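Local coordinates for ruler protein (Pseudomonas aeruginosa, PDB 5CUK), which probably acts as a molecular ruler that senses and sets needle length in type III secretion, this piece being its C-terminal substrate-specificity-switch domain, at residues 16-21 and 81-86; 22-27 and 34-39; 51-54 and 59-62. All coordinates share one frame; numbering follows the deposited sequence.

Contact 1: 16-21 and 81-86; sequences RLLDAV and LERLQR
Leu-18 lays the CD2 methyl of its forked end against CD2 of Leu-84, 3.6 Å away, the two leucines crossing obliquely between helices 11-29 and 77-87. The same CD2 of Leu-84 is pressed from a second direction by Val-21, whose CG1 also approaches to 3.6 Å and whose CB and CG2 lie little farther off. One methyl thus fits into the corner formed by Leu-18 and Val-21, residues one helical turn apart. In Leu-18 the CG sits opposite the carbonyl carbon (chi1 -71°), and the fork thereby reaches closer to the other helix than the initial direction of the side chain would suggest.

Arg-83 closes the outer side of this apolar patch. Its CB lies 4.0 Å from CD2 of Leu-18 and about equally far from CD1. Bends at chi2 and chi3 fold the rest of the chain back, bringing one face of the guanidinium over CD1 of Leu-18. No hydrogen bond joins the two segments, so the join is purely van der Waals. The axes of the two short segments come no closer than 10.7 Å, at 39° between their N-to-C directions, a generous separation bridged by leucine and valine ends.

Both helices lie on one face of the mixed sheet: Val-21 also packs on Val-50 of strand 46-54, and Leu-84 on Leu-95 of strand 93-99, while Leu-18 continues the helix-helix seam to Leu-87.

Contact 2: 22-27 and 34-39; sequences QGRIQV and HAARLQ
Arg-24 and Ala-36 bring their CA atoms to 5.2 Å where helix 11-29 passes over strand 35-42. The axes of the short segments approach to 6.8 Å, and their N-to-C directions differ by 145°: after a short turn, the chain doubles back beneath its own helix. This is one corner of a two-layer alpha/beta arrangement, the helix covering an outermost strand of the four-stranded mixed sheet. Such close backbones leave room for little more than a methyl, and Ala-36 supplies it. Its CB points into the helix, 3.3 Å from the carbonyl O of Arg-24 and 3.6 Å from CB of Val-27, where CG1 of that valine adds a looser touch.

The longer reach belongs to Arg-24. Its CG lies opposite the carbonyl carbon (chi1 -55°), and bends at chi2 and chi3 swing the chain across the strand, so that it meets Leu-38 at about a right angle. CD of Arg-24 comes within 3.5 Å of CB of Leu-38, and both leucine methyls lie against the same face of the guanidinium as that CB. Arg-37, alternating to the other face of the sheet, sends its own guanidinium to Glu-49 and Gln-51 of strand 46-54. Against the covered face of Arg-24, CB of Leu-38 stands 3.4 Å from the guanidinium plane, shifted from the middle toward the rim on the NE side.

Contact 3: 51-54 and 59-62; sequences QVLH and LQIE
Leu-53 O accepts the backbone N-H of Gln-60 at 2.9 Å and has a water within hydrogen-bonding distance at 3.1 Å. The same water lies 2.7 Å from Gln-60 OE1 and may bridge the two, though it has more acceptors in reach than protons to give. Leu-53 and Gln-60 form an antiparallel hydrogen-bonded pair, completed by Leu-53 N to Gln-60 O at 2.8 Å. Two residues along, Gln-51 and Glu-62 make the second such pair, with both bonds close to straight. Between them stand the non-hydrogen-bonded partners Val-52 and Ile-61, where CA of Val-52 makes a CA-H...O contact of 3.1 Å with Gln-60 O.

Side chains sort strictly by face. Leu-53 and Gln-60 run side by side, CD2 of the leucine 3.6 Å from OE1 of the glutamine. On that same face Gln-51 bends at chi2 (84°) and gives its NE2 to Val-52 O, arriving above the carbonyl plane; its OE1 accepts from Arg-37 NH1. On the opposite face, Leu-59 has CG anti to the backbone N (chi1 171°) and leans across so that CD1 lies 3.7 Å from CA of His-54.

This is the beta hairpin of strands 46-54 and 59-65 in the middle of the sheet. Strand 35-42 flanks it through Ala-36, with His-34 just before that strand bonding to His-54; strand 93-99 does so through Gln-94, and helix 11-29 covers the face of Val-52, Leu-59 and Ile-61.

How the contacts relate
Helix 11-29 serves contacts 1 and 2 in turn: 16-21 meets helix 77-87, and 22-27, directly following, meets strand 35-42. Their centres are about 12 Å apart, as are those of contacts 1 and 3, whereas contacts 2 and 3 lie about 8 Å apart and share the sheet. Contact 2 closes first along the chain, then contact 3, and both fall between the two halves of contact 1. Val-21 CG1 touches Ile-61 CD1 at 3.8 Å, linking the helix pair to the hairpin; His-34 O, just ahead of strand 35-42, bonds to His-54 N. Together they join helices 11-29 and 77-87 and three strands of the sheet within a compact domain of the FliK hook-length-control family.

Contact 1: 16-21 and 81-86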
ATOM      1  N   ARG A  16       5.287   0.253   8.904  1.00 38.00           N
ATOM      2  CA  ARG A  16       5.445  -1.104   8.398  1.00 44.04           C
ATOM      3  C   ARG A  16       4.824  -1.185   7.010  1.00 43.87           C
ATOM      4  O   ARG A  16       5.385  -1.784   6.096  1.00 44.78           O
ATOM      5  CB  ARG A  16       4.826  -2.125   9.354  1.00 46.46           C
ATOM      6  CG  ARG A  16       4.845  -3.577   8.834  1.00 49.27           C
ATOM      7  CD  ARG A  16       6.191  -4.319   9.020  1.00 56.71           C
ATOM      8  NE  ARG A  16       6.304  -5.468   8.098  1.00 56.56           N
ATOM      9  CZ  ARG A  16       7.017  -5.462   6.967  1.00 62.39           C
ATOM     10  NH1 ARG A  16       7.713  -4.389   6.625  1.00 63.11           N
ATOM     11  NH2 ARG A  16       7.050  -6.529   6.170  1.00 66.61           N
ATOM     12  N   LEU A  17       3.695  -0.514   6.853  1.00 37.46           N
ATOM     13  CA  LEU A  17       3.009  -0.446   5.594  1.00 40.07           C
ATOM     14  C   LEU A  17       3.885   0.165   4.493  1.00 44.67           C
ATOM     15  O   LEU A  17       3.994  -0.395   3.387  1.00 41.76           O
ATOM     16  CB  LEU A  17       1.721   0.346   5.759  1.00 35.65           C
ATOM     17  CG  LEU A  17       0.719   0.255   4.633  1.00 45.86           C
ATOM     18  CD1 LEU A  17       0.690  -1.141   4.041  1.00 42.43           C
ATOM     19  CD2 LEU A  17      -0.617   0.618   5.162  1.00 39.35           C
ATOM     20  N   LEU A  18       4.518   1.298   4.799  1.00 42.37           N
ATOM     21  CA  LEU A  18       5.356   1.994   3.833  1.00 37.69           C
ATOM     22  C   LEU A  18       6.518   1.111   3.431  1.00 40.93           C
ATOM     23  O   LEU A  18       6.795   0.954   2.254  1.00 41.63           O
ATOM     24  CB  LEU A  18       5.859   3.331   4.394  1.00 37.33           C
ATOM     25  CG  LEU A  18       4.827   4.466   4.560  1.00 37.21           C
ATOM     26  CD1 LEU A  18       5.502   5.768   4.954  1.00 32.00           C
ATOM     27  CD2 LEU A  18       4.043   4.713   3.253  1.00 38.62           C
ATOM     28  N   ASP A  19       7.207   0.545   4.412  1.00 41.46           N
ATOM     29  CA  ASP A  19       8.256  -0.417   4.145  1.00 41.24           C
ATOM     30  C   ASP A  19       7.768  -1.593   3.246  1.00 44.52           C
ATOM     31  O   ASP A  19       8.419  -1.947   2.262  1.00 41.02           O
ATOM     32  CB  ASP A  19       8.810  -0.925   5.468  1.00 41.28           C
ATOM     33  CG  ASP A  19      10.034  -1.799   5.293  1.00 52.66           C
ATOM     34  OD1 ASP A  19      10.958  -1.440   4.528  1.00 55.53           O
ATOM     35  OD2 ASP A  19      10.076  -2.856   5.945  1.00 60.95           O
ATOM     36  N   ALA A  20       6.610  -2.171   3.560  1.00 44.01           N
ATOM     37  CA  ALA A  20       6.069  -3.273   2.747  1.00 42.88           C
ATOM     38  C   ALA A  20       5.807  -2.864   1.279  1.00 37.16           C
ATOM     39  O   ALA A  20       6.248  -3.541   0.360  1.00 36.84           O
ATOM     40  CB  ALA A  20       4.790  -3.806   3.381  1.00 42.41           C
ATOM     41  N   VAL A  21       5.088  -1.759   1.091  1.00 36.63           N
ATOM     42  CA  VAL A  21       4.787  -1.237  -0.226  1.00 38.68           C
ATOM     43  C   VAL A  21       6.081  -1.044  -0.985  1.00 42.59           C
ATOM     44  O   VAL A  21       6.171  -1.334  -2.179  1.00 33.53           O
ATOM     45  CB  VAL A  21       4.001   0.092  -0.152  1.00 33.47           C
ATOM     46  CG1 VAL A  21       3.884   0.698  -1.493  1.00 35.35           C
ATOM     47  CG2 VAL A  21       2.601  -0.149   0.412  1.00 33.91           C
ATOM     48  N   LEU A  81      -1.909   8.091   0.707  1.00 42.74           N
ATOM     49  CA  LEU A  81      -1.599   8.490  -0.666  1.00 42.45           C
ATOM     50  C   LEU A  81      -0.333   9.331  -0.741  1.00 42.59           C
ATOM     51  O   LEU A  81       0.580   9.100  -1.544  1.00 45.96           O
ATOM     52  CB  LEU A  81      -2.770   9.282  -1.246  1.00 41.56           C
ATOM     53  CG  LEU A  81      -2.552   9.828  -2.666  1.00 48.09           C
ATOM     54  CD1 LEU A  81      -2.136   8.727  -3.593  1.00 42.52           C
ATOM     55  CD2 LEU A  81      -3.797  10.510  -3.227  1.00 50.80           C
ATOM     56  N   GLU A  82      -0.274  10.303   0.147  1.00 42.97           N
ATOM     57  CA  GLU A  82       0.716  11.345   0.076  1.00 43.53           C
ATOM     58  C   GLU A  82       2.100  10.841   0.410  1.00 44.04           C
ATOM     59  O   GLU A  82       3.074  11.263  -0.200  1.00 45.51           O
ATOM     60  CB  GLU A  82       0.310  12.470   1.007  1.00 47.25           C
ATOM     61  CG  GLU A  82       1.434  13.363   1.452  1.00 51.55           C
ATOM     62  CD  GLU A  82       0.920  14.452   2.379  1.00 59.88           C
ATOM     63  OE1 GLU A  82      -0.165  14.257   2.984  1.00 58.04           O
ATOM     64  OE2 GLU A  82       1.606  15.495   2.489  1.00 59.67           O
ATOM     65  N   ARG A  83       2.184   9.929   1.368  1.00 39.87           N
ATOM     66  CA  ARG A  83       3.450   9.300   1.713  1.00 38.04           C
ATOM     67  C   ARG A  83       3.861   8.237   0.706  1.00 36.14           C
ATOM     68  O   ARG A  83       5.034   7.980   0.509  1.00 37.87           O
ATOM     69  CB  ARG A  83       3.358   8.648   3.093  1.00 41.79           C
ATOM     70  CG  ARG A  83       2.909   9.613   4.191  1.00 43.95           C
ATOM     71  CD  ARG A  83       4.006  10.654   4.396  1.00 48.36           C
ATOM     72  NE  ARG A  83       5.299  10.031   4.713  1.00 44.62           N
ATOM     73  CZ  ARG A  83       5.777   9.951   5.954  1.00 49.08           C
ATOM     74  NH1 ARG A  83       5.065  10.474   6.949  1.00 43.45           N
ATOM     75  NH2 ARG A  83       6.962   9.377   6.199  1.00 47.26           N
ATOM     76  N   LEU A  84       2.893   7.549   0.138  1.00 34.24           N
ATOM     77  CA  LEU A  84       3.224   6.556  -0.858  1.00 40.35           C
ATOM     78  C   LEU A  84       3.746   7.308  -2.101  1.00 40.13           C
ATOM     79  O   LEU A  84       4.757   6.924  -2.649  1.00 38.02           O
ATOM     80  CB  LEU A  84       2.024   5.681  -1.174  1.00 33.58           C
ATOM     81  CG  LEU A  84       1.611   4.792   0.001  1.00 39.57           C
ATOM     82  CD1 LEU A  84       0.232   4.238  -0.225  1.00 35.10           C
ATOM     83  CD2 LEU A  84       2.627   3.690   0.151  1.00 36.04           C
ATOM     84  N   GLN A  85       3.098   8.410  -2.484  1.00 41.77           N
ATOM     85  CA  GLN A  85       3.521   9.170  -3.668  1.00 39.78           C
ATOM     86  C   GLN A  85       4.957   9.631  -3.529  1.00 46.82           C
ATOM     87  O   GLN A  85       5.730   9.569  -4.492  1.00 39.84           O
ATOM     88  CB  GLN A  85       2.622  10.379  -3.919  1.00 40.18           C
ATOM     89  CG  GLN A  85       2.956  11.119  -5.234  1.00 44.70           C
ATOM     90  CD  GLN A  85       2.841  10.213  -6.447  1.00 37.04           C
ATOM     91  OE1 GLN A  85       1.759  10.023  -6.985  1.00 42.78           O
ATOM     92  NE2 GLN A  85       3.946   9.630  -6.854  1.00 35.34           N
ATOM     93  N   ARG A  86       5.333  10.041  -2.316  1.00 41.62           N
ATOM     94  CA  ARG A  86       6.681  10.584  -2.093  1.00 45.95           C
ATOM     95  C   ARG A  86       7.710   9.475  -2.108  1.00 44.78           C
ATOM     96  O   ARG A  86       8.883   9.692  -2.401  1.00 50.41           O
ATOM     97  CB  ARG A  86       6.753  11.343  -0.772  1.00 48.43           C
ATOM     98  CG  ARG A  86       5.699  12.445  -0.614  1.00 51.15           C
ATOM     99  CD  ARG A  86       6.001  13.303   0.613  1.00 59.52           C
ATOM    100  NE  ARG A  86       4.878  14.126   1.052  1.00 64.30           N
ATOM    101  CZ  ARG A  86       4.671  14.443   2.335  1.00 64.36           C
ATOM    102  NH1 ARG A  86       5.501  13.995   3.284  1.00 62.13           N
ATOM    103  NH2 ARG A  86       3.654  15.220   2.672  1.00 60.61           N
TER

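Contact 2: 22-27 and 34-39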
ATOM      1  N   GLN A  22       7.128  -0.601  -0.302  1.00 41.25           N
ATOM      2  CA  GLN A  22       8.289  -0.343  -1.092  1.00 43.71           C
ATOM      3  C   GLN A  22       8.961  -1.641  -1.530  1.00 41.52           C
ATOM      4  O   GLN A  22       9.416  -1.711  -2.664  1.00 44.11           O
ATOM      5  CB  GLN A  22       9.268   0.550  -0.392  1.00 45.24           C
ATOM      6  CG  GLN A  22      10.418   0.831  -1.374  1.00 55.35           C
ATOM      7  CD  GLN A  22      11.373   1.877  -0.879  1.00 70.28           C
ATOM      8  OE1 GLN A  22      11.752   1.903   0.311  1.00 67.02           O
ATOM      9  NE2 GLN A  22      11.807   2.751  -1.812  1.00 70.11           N
ATOM     10  N   GLY A  23       9.010  -2.667  -0.677  1.00 37.72           N
ATOM     11  CA  GLY A  23       9.424  -3.990  -1.135  1.00 38.69           C
ATOM     12  C   GLY A  23       8.671  -4.438  -2.402  1.00 39.79           C
ATOM     13  O   GLY A  23       9.282  -4.935  -3.333  1.00 39.20           O
ATOM     14  N   ARG A  24       7.351  -4.269  -2.435  1.00 38.97           N
ATOM     15  CA  ARG A  24       6.556  -4.783  -3.551  1.00 38.36           C
ATOM     16  C   ARG A  24       6.843  -4.002  -4.825  1.00 42.06           C
ATOM     17  O   ARG A  24       6.764  -4.535  -5.945  1.00 37.19           O
ATOM     18  CB  ARG A  24       5.070  -4.733  -3.243  1.00 37.98           C
ATOM     19  CG  ARG A  24       4.644  -5.464  -1.945  1.00 39.31           C
ATOM     20  CD  ARG A  24       4.957  -6.948  -2.037  1.00 44.58           C
ATOM     21  NE  ARG A  24       6.174  -7.290  -1.307  1.00 48.18           N
ATOM     22  CZ  ARG A  24       6.959  -8.341  -1.583  1.00 48.65           C
ATOM     23  NH1 ARG A  24       6.662  -9.200  -2.574  1.00 35.94           N
ATOM     24  NH2 ARG A  24       8.041  -8.546  -0.831  1.00 46.72           N
ATOM     25  N   ILE A  25       7.175  -2.733  -4.650  1.00 37.20           N
ATOM     26  CA  ILE A  25       7.463  -1.896  -5.780  1.00 37.74           C
ATOM     27  C   ILE A  25       8.705  -2.454  -6.432  1.00 40.79           C
ATOM     28  O   ILE A  25       8.745  -2.639  -7.637  1.00 39.73           O
ATOM     29  CB  ILE A  25       7.640  -0.428  -5.389  1.00 34.67           C
ATOM     30  CG1 ILE A  25       6.294   0.190  -5.026  1.00 35.88           C
ATOM     31  CG2 ILE A  25       8.157   0.359  -6.538  1.00 44.02           C
ATOM     32  CD1 ILE A  25       6.392   1.625  -4.465  1.00 43.88           C
ATOM     33  N   GLN A  26       9.705  -2.763  -5.622  1.00 42.81           N
ATOM     34  CA  GLN A  26      10.929  -3.328  -6.146  1.00 44.49           C
ATOM     35  C   GLN A  26      10.689  -4.692  -6.760  1.00 43.99           C
ATOM     36  O   GLN A  26      11.235  -4.946  -7.817  1.00 40.28           O
ATOM     37  CB  GLN A  26      12.009  -3.445  -5.077  1.00 46.85           C
ATOM     38  CG  GLN A  26      12.507  -2.132  -4.514  1.00 53.49           C
ATOM     39  CD  GLN A  26      13.713  -2.338  -3.607  1.00 62.50           C
ATOM     40  OE1 GLN A  26      14.683  -3.025  -3.982  1.00 67.23           O
ATOM     41  NE2 GLN A  26      13.656  -1.761  -2.402  1.00 50.81           N
ATOM     42  N   VAL A  27       9.908  -5.582  -6.136  1.00 39.29           N
ATOM     43  CA  VAL A  27       9.714  -6.893  -6.801  1.00 37.21           C
ATOM     44  C   VAL A  27       9.088  -6.707  -8.183  1.00 42.72           C
ATOM     45  O   VAL A  27       9.482  -7.348  -9.150  1.00 41.02           O
ATOM     46  CB  VAL A  27       8.837  -7.841  -6.015  1.00 39.45           C
ATOM     47  CG1 VAL A  27       8.600  -9.124  -6.797  1.00 31.74           C
ATOM     48  CG2 VAL A  27       9.444  -8.122  -4.642  1.00 42.24           C
ATOM     49  N   HIS A  34       4.838  -7.478 -13.857  1.00 46.07           N
ATOM     50  CA  HIS A  34       4.852  -6.064 -13.479  1.00 44.06           C
ATOM     51  C   HIS A  34       4.030  -5.882 -12.190  1.00 40.44           C
ATOM     52  O   HIS A  34       3.476  -4.816 -11.933  1.00 39.23           O
ATOM     53  CB  HIS A  34       4.272  -5.167 -14.581  1.00 45.13           C
ATOM     54  CG  HIS A  34       4.842  -5.425 -15.939  1.00 53.22           C
ATOM     55  ND1 HIS A  34       6.151  -5.123 -16.269  1.00 53.93           N
ATOM     56  CD2 HIS A  34       4.291  -5.965 -17.053  1.00 52.29           C
ATOM     57  CE1 HIS A  34       6.377  -5.467 -17.522  1.00 56.94           C
ATOM     58  NE2 HIS A  34       5.263  -5.979 -18.023  1.00 57.20           N
ATOM     59  N   ALA A  35       3.939  -6.934 -11.395  1.00 36.48           N
ATOM     60  CA  ALA A  35       3.075  -6.887 -10.244  1.00 41.50           C
ATOM     61  C   ALA A  35       3.714  -7.693  -9.133  1.00 42.32           C
ATOM     62  O   ALA A  35       4.482  -8.645  -9.402  1.00 40.90           O
ATOM     63  CB  ALA A  35       1.696  -7.406 -10.604  1.00 38.55           C
ATOM     64  N   ALA A  36       3.455  -7.273  -7.892  1.00 32.27           N
ATOM     65  CA  ALA A  36       3.939  -7.983  -6.726  1.00 35.05           C
ATOM     66  C   ALA A  36       2.909  -7.867  -5.591  1.00 39.53           C
ATOM     67  O   ALA A  36       2.111  -6.925  -5.545  1.00 35.02           O
ATOM     68  CB  ALA A  36       5.272  -7.445  -6.304  1.00 35.10           C
ATOM     69  N   ARG A  37       2.938  -8.828  -4.685  1.00 39.45           N
ATOM     70  CA  ARG A  37       1.993  -8.854  -3.603  1.00 39.21           C
ATOM     71  C   ARG A  37       2.598  -9.604  -2.444  1.00 43.10           C
ATOM     72  O   ARG A  37       3.488 -10.426  -2.634  1.00 40.40           O
ATOM     73  CB  ARG A  37       0.671  -9.491  -4.037  1.00 40.38           C
ATOM     74  CG  ARG A  37       0.683 -10.994  -4.048  1.00 45.97           C
ATOM     75  CD  ARG A  37      -0.624 -11.561  -4.604  1.00 51.30           C
ATOM     76  NE  ARG A  37      -1.641 -11.811  -3.571  1.00 59.89           N
ATOM     77  CZ  ARG A  37      -2.694 -11.022  -3.331  1.00 62.66           C
ATOM     78  NH1 ARG A  37      -2.878  -9.912  -4.048  1.00 55.84           N
ATOM     79  NH2 ARG A  37      -3.573 -11.348  -2.385  1.00 62.38           N
ATOM     80  N   LEU A  38       2.127  -9.287  -1.238  1.00 41.38           N
ATOM     81  CA  LEU A  38       2.617  -9.909  -0.018  1.00 41.93           C
ATOM     82  C   LEU A  38       1.567  -9.738   1.076  1.00 45.51           C
ATOM     83  O   LEU A  38       0.843  -8.737   1.097  1.00 41.02           O
ATOM     84  CB  LEU A  38       3.946  -9.278   0.408  1.00 42.54           C
ATOM     85  CG  LEU A  38       4.825 -10.017   1.419  1.00 46.48           C
ATOM     86  CD1 LEU A  38       5.624 -11.108   0.735  1.00 40.16           C
ATOM     87  CD2 LEU A  38       5.747  -9.058   2.175  1.00 48.93           C
ATOM     88  N   GLN A  39       1.478 -10.692   1.996  1.00 45.31           N
ATOM     89  CA  GLN A  39       0.714 -10.417   3.200  1.00 47.49           C
ATOM     90  C   GLN A  39       1.633  -9.865   4.293  1.00 49.26           C
ATOM     91  O   GLN A  39       2.733 -10.388   4.545  1.00 48.55           O
ATOM     92  CB  GLN A  39      -0.021 -11.647   3.712  1.00 50.48           C
ATOM     93  CG  GLN A  39      -0.951 -11.299   4.863  1.00 52.62           C
ATOM     94  CD  GLN A  39      -1.718 -12.490   5.382  1.00 57.29           C
ATOM     95  OE1 GLN A  39      -1.138 -13.396   5.977  1.00 58.36           O
ATOM     96  NE2 GLN A  39      -3.027 -12.498   5.158  1.00 58.12           N
TER

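Contact 3: 51-54 and 59-62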
ATOM      1  N   GLN A  51      -0.919  -5.202  -2.753  1.00 36.79           N
ATOM      2  CA  GLN A  51      -0.737  -5.528  -4.168  1.00 37.19           C
ATOM      3  C   GLN A  51      -0.321  -4.274  -4.911  1.00 37.86           C
ATOM      4  O   GLN A  51      -0.895  -3.206  -4.678  1.00 35.62           O
ATOM      5  CB  GLN A  51      -2.031  -6.112  -4.777  1.00 42.08           C
ATOM      6  CG  GLN A  51      -1.972  -6.357  -6.303  1.00 41.22           C
ATOM      7  CD  GLN A  51      -1.325  -7.696  -6.639  1.00 40.92           C
ATOM      8  OE1 GLN A  51      -1.795  -8.747  -6.210  1.00 40.46           O
ATOM      9  NE2 GLN A  51      -0.227  -7.657  -7.377  1.00 36.98           N
ATOM     10  N   VAL A  52       0.691  -4.373  -5.772  1.00 32.81           N
ATOM     11  CA  VAL A  52       1.032  -3.240  -6.592  1.00 31.64           C
ATOM     12  C   VAL A  52       1.037  -3.721  -8.045  1.00 35.70           C
ATOM     13  O   VAL A  52       1.231  -4.904  -8.323  1.00 35.01           O
ATOM     14  CB  VAL A  52       2.401  -2.585  -6.245  1.00 35.75           C
ATOM     15  CG1 VAL A  52       2.685  -2.616  -4.757  1.00 34.41           C
ATOM     16  CG2 VAL A  52       3.523  -3.221  -7.003  1.00 33.13           C
ATOM     17  N   LEU A  53       0.739  -2.807  -8.950  1.00 33.07           N
ATOM     18  CA  LEU A  53       0.736  -3.099 -10.371  1.00 36.30           C
ATOM     19  C   LEU A  53       1.355  -1.912 -11.031  1.00 37.69           C
ATOM     20  O   LEU A  53       0.880  -0.781 -10.957  1.00 39.53           O
ATOM     21  CB  LEU A  53      -0.651  -3.350 -10.943  1.00 31.77           C
ATOM     22  CG  LEU A  53      -0.644  -3.631 -12.445  1.00 35.73           C
ATOM     23  CD1 LEU A  53       0.099  -4.941 -12.683  1.00 38.90           C
ATOM     24  CD2 LEU A  53      -2.046  -3.683 -12.992  1.00 29.68           C
ATOM     25  N   HIS A  54       2.458  -2.210 -11.672  1.00 41.79           N
ATOM     26  CA  HIS A  54       3.283  -1.242 -12.307  1.00 42.53           C
ATOM     27  C   HIS A  54       2.903  -1.111 -13.775  1.00 44.69           C
ATOM     28  O   HIS A  54       3.235  -1.972 -14.566  1.00 42.72           O
ATOM     29  CB  HIS A  54       4.714  -1.693 -12.117  1.00 48.25           C
ATOM     30  CG  HIS A  54       5.706  -0.880 -12.867  1.00 56.77           C
ATOM     31  ND1 HIS A  54       6.854  -1.417 -13.397  1.00 63.63           N
ATOM     32  CD2 HIS A  54       5.709   0.436 -13.178  1.00 58.64           C
ATOM     33  CE1 HIS A  54       7.550  -0.452 -13.987  1.00 67.76           C
ATOM     34  NE2 HIS A  54       6.875   0.676 -13.866  1.00 66.74           N
ATOM     35  N   LEU A  59       1.382   3.939 -11.147  1.00 40.77           N
ATOM     36  CA  LEU A  59       1.644   2.797 -10.307  1.00 35.68           C
ATOM     37  C   LEU A  59       0.484   2.631  -9.365  1.00 37.41           C
ATOM     38  O   LEU A  59       0.191   3.532  -8.576  1.00 35.09           O
ATOM     39  CB  LEU A  59       2.936   2.954  -9.537  1.00 39.03           C
ATOM     40  CG  LEU A  59       3.108   1.842  -8.488  1.00 44.12           C
ATOM     41  CD1 LEU A  59       3.678   0.582  -9.136  1.00 43.41           C
ATOM     42  CD2 LEU A  59       3.970   2.292  -7.312  1.00 38.36           C
ATOM     43  N   GLN A  60      -0.186   1.485  -9.477  1.00 38.77           N
ATOM     44  CA  GLN A  60      -1.377   1.170  -8.692  1.00 34.09           C
ATOM     45  C   GLN A  60      -1.039   0.382  -7.450  1.00 35.84           C
ATOM     46  O   GLN A  60      -0.320  -0.609  -7.525  1.00 33.94           O
ATOM     47  CB  GLN A  60      -2.370   0.380  -9.536  1.00 37.69           C
ATOM     48  CG  GLN A  60      -3.101   1.232 -10.533  1.00 40.25           C
ATOM     49  CD  GLN A  60      -3.942   0.409 -11.464  1.00 43.72           C
ATOM     50  OE1 GLN A  60      -3.437  -0.454 -12.161  1.00 42.82           O
ATOM     51  NE2 GLN A  60      -5.240   0.633 -11.442  1.00 43.76           N
ATOM     52  N   ILE A  61      -1.573   0.825  -6.307  1.00 34.97           N
ATOM     53  CA  ILE A  61      -1.357   0.170  -5.002  1.00 34.16           C
ATOM     54  C   ILE A  61      -2.713  -0.084  -4.382  1.00 31.23           C
ATOM     55  O   ILE A  61      -3.521   0.837  -4.228  1.00 35.41           O
ATOM     56  CB  ILE A  61      -0.492   1.025  -4.052  1.00 30.84           C
ATOM     57  CG1 ILE A  61       0.865   1.287  -4.691  1.00 32.49           C
ATOM     58  CG2 ILE A  61      -0.328   0.358  -2.645  1.00 30.98           C
ATOM     59  CD1 ILE A  61       1.617   2.408  -4.089  1.00 30.82           C
ATOM     60  N   GLU A  62      -2.973  -1.342  -4.066  1.00 31.49           N
ATOM     61  CA  GLU A  62      -4.202  -1.740  -3.401  1.00 36.19           C
ATOM     62  C   GLU A  62      -3.910  -2.459  -2.078  1.00 35.77           C
ATOM     63  O   GLU A  62      -3.081  -3.367  -2.017  1.00 33.86           O
ATOM     64  CB  GLU A  62      -5.023  -2.624  -4.320  1.00 40.52           C
ATOM     65  CG  GLU A  62      -6.345  -3.070  -3.748  1.00 39.39           C
ATOM     66  CD  GLU A  62      -6.953  -4.140  -4.617  1.00 50.28           C
ATOM     67  OE1 GLU A  62      -7.813  -3.807  -5.461  1.00 44.81           O
ATOM     68  OE2 GLU A  62      -6.546  -5.321  -4.477  1.00 56.00           O
TER
HETATM   69  O   HOH W   1      -1.032   0.335 -13.171  1.00 39.30           O